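Local coordinates for putative cytidylyltransferase (Burkholderia pseudomallei, PDB 5X9Q), which probably transfers the adenylyl group of ATP to D-glycero-beta-D-manno-heptose 1-phosphate, giving ADP-heptose and diphosphate in bacterial heptose biosynthesis, at residues A[36-41]-A[122-127]. Sequence-based numbering, arbitrary orientation.
Sequences APVVFT and HPDILV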
loop_
_atom_site.group_PDB
_atom_site.type_symbol
_atom_site.label_atom_id
_atom_site.label_comp_id
_atom_site.label_asym_id
_atom_site.label_seq_id
_atom_site.Cartn_x
_atom_site.Cartn_y
_atom_site.Cartn_z
ATOM N N ALA A 36 -21.830 9.562 6.040
ATOM C CA ALA A 36 -22.561 8.503 5.371
ATOM C C ALA A 36 -22.255 8.597 3.878
ATOM O O ALA A 36 -21.963 9.675 3.385
ATOM C CB ALA A 36 -24.033 8.627 5.655
ATOM N N PRO A 37 -22.257 7.467 3.160
ATOM C CA PRO A 37 -22.448 6.094 3.638
ATOM C C PRO A 37 -21.147 5.484 4.141
ATOM O O PRO A 37 -20.084 5.682 3.543
ATOM C CB PRO A 37 -22.947 5.356 2.388
ATOM C CG PRO A 37 -22.369 6.112 1.248
ATOM C CD PRO A 37 -22.212 7.539 1.686
ATOM N N VAL A 38 -21.236 4.748 5.240
ATOM C CA VAL A 38 -20.089 4.085 5.819
ATOM C C VAL A 38 -19.876 2.713 5.200
ATOM O O VAL A 38 -20.798 1.889 5.143
ATOM C CB VAL A 38 -20.253 3.959 7.327
ATOM C CG1 VAL A 38 -19.096 3.176 7.934
ATOM C CG2 VAL A 38 -20.378 5.360 7.942
ATOM N N VAL A 39 -18.662 2.484 4.710
ATOM C CA VAL A 39 -18.331 1.231 4.051
ATOM C C VAL A 39 -17.457 0.351 4.958
ATOM O O VAL A 39 -16.514 0.825 5.627
ATOM C CB VAL A 39 -17.634 1.489 2.720
ATOM C CG1 VAL A 39 -17.552 0.217 1.910
ATOM C CG2 VAL A 39 -18.425 2.520 1.929
ATOM N N PHE A 40 -17.789 -0.934 4.994
ATOM C CA PHE A 40 -17.055 -1.867 5.823
ATOM C C PHE A 40 -16.563 -3.024 5.005
ATOM O O PHE A 40 -17.262 -3.478 4.093
ATOM C CB PHE A 40 -17.916 -2.399 6.965
ATOM C CG PHE A 40 -17.183 -3.347 7.869
ATOM C CD1 PHE A 40 -17.077 -4.703 7.563
ATOM C CD2 PHE A 40 -16.586 -2.879 9.021
ATOM C CE1 PHE A 40 -16.382 -5.561 8.384
ATOM C CE2 PHE A 40 -15.887 -3.745 9.859
ATOM C CZ PHE A 40 -15.782 -5.080 9.535
ATOM N N THR A 41 -15.349 -3.485 5.328
ATOM C CA THR A 41 -14.853 -4.754 4.831
ATOM C C THR A 41 -13.924 -5.422 5.861
ATOM O O THR A 41 -13.423 -4.778 6.770
ATOM C CB THR A 41 -14.108 -4.571 3.506
ATOM O OG1 THR A 41 -13.988 -5.845 2.867
ATOM C CG2 THR A 41 -12.705 -4.000 3.735
ATOM N N HIS A 122 -22.118 -0.984 12.428
ATOM C CA HIS A 122 -23.307 -0.583 11.692
ATOM C C HIS A 122 -23.081 0.085 10.328
ATOM O O HIS A 122 -23.649 1.143 10.047
ATOM C CB HIS A 122 -24.173 0.317 12.564
ATOM C CG HIS A 122 -25.603 0.388 12.133
ATOM N ND1 HIS A 122 -26.565 -0.482 12.597
ATOM C CD2 HIS A 122 -26.241 1.239 11.292
ATOM C CE1 HIS A 122 -27.735 -0.175 12.061
ATOM N NE2 HIS A 122 -27.564 0.866 11.265
ATOM N N PRO A 123 -22.227 -0.513 9.489
ATOM C CA PRO A 123 -22.028 0.024 8.130
ATOM C C PRO A 123 -23.299 0.203 7.307
ATOM O O PRO A 123 -24.241 -0.540 7.507
ATOM C CB PRO A 123 -21.125 -1.016 7.452
ATOM C CG PRO A 123 -21.523 -2.324 8.115
ATOM C CD PRO A 123 -21.808 -1.950 9.563
ATOM N N ASP A 124 -23.299 1.149 6.372
ATOM C CA ASP A 124 -24.357 1.255 5.391
ATOM C C ASP A 124 -24.053 0.313 4.231
ATOM O O ASP A 124 -24.955 -0.167 3.539
ATOM C CB ASP A 124 -24.478 2.691 4.870
ATOM C CG ASP A 124 -24.711 3.684 5.978
ATOM O OD1 ASP A 124 -25.683 3.495 6.750
ATOM O OD2 ASP A 124 -23.893 4.631 6.102
ATOM N N ILE A 125 -22.777 0.039 4.001
ATOM C CA ILE A 125 -22.443 -0.811 2.870
ATOM C C ILE A 125 -21.397 -1.813 3.303
ATOM O O ILE A 125 -20.401 -1.434 3.912
ATOM C CB ILE A 125 -21.913 0.011 1.661
ATOM C CG1 ILE A 125 -22.931 1.057 1.209
ATOM C CG2 ILE A 125 -21.529 -0.910 0.512
ATOM C CD1 ILE A 125 -22.375 2.015 0.199
ATOM N N LEU A 126 -21.654 -3.086 3.025
ATOM C CA LEU A 126 -20.733 -4.168 3.319
ATOM C C LEU A 126 -20.161 -4.719 2.042
ATOM O O LEU A 126 -20.910 -5.027 1.123
ATOM C CB LEU A 126 -21.423 -5.304 4.082
ATOM C CG LEU A 126 -20.497 -6.531 4.154
ATOM C CD1 LEU A 126 -19.401 -6.303 5.190
ATOM C CD2 LEU A 126 -21.259 -7.791 4.467
ATOM N N VAL A 127 -18.841 -4.856 1.972
ATOM C CA VAL A 127 -18.229 -5.320 0.740
ATOM C C VAL A 127 -17.279 -6.463 0.970
ATOM O O VAL A 127 -16.607 -6.516 1.986
ATOM C CB VAL A 127 -17.480 -4.156 0.010
ATOM C CG1 VAL A 127 -18.454 -3.096 -0.415
ATOM C CG2 VAL A 127 -16.402 -3.542 0.899
#
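The carboxylate of D124 grips the backbone of V38 where the strand pair begins: OD2 takes the N-H of V38 at 2.8 Å, met on the anti side and 20° out of the carboxylate plane. A chi1 of -57° holds the carboxylate beside D124's own N, within reach of V38 N, while D124 N itself donates to V38 O on a lone pair in the carbonyl plane, a bent bond (131° at the hydrogen). V38 O takes a second N-H, from I125. Beyond it the parallel pairing runs on through F40 N to I125 O (2.9 Å) and V127 N to F40 O (3.0 Å). Strand 38-43 is the central strand of a five-stranded parallel sheet (order 3-2-1-4-5), between 65-71 and 125-129, in a Rossmann-like nucleotidyltransferase fold of the HUP clan. Toward helix 115-121, F40 and L126 run alongside each other in the same direction; CD1 of L126 meets the phenyl ring at its edge, 3.7 Å from F40 CD1. P123 packs its CB against F40 CB at 3.5 Å, and the side chains of F40 and P123 both touch I118. V39 and I125 occupy the opposite face, I125 CD1 lying 4.0 Å from P37 CB. V127, set nearly perpendicular to V39 (V39 CG1 to V127 CG2 4.1 Å), also rests on helix 50-62. Farther along the strands, T41 OG1 donates to V127 O (2.8 Å) from above the carbonyl plane and is hydrogen-bonded to Y55 OH as well.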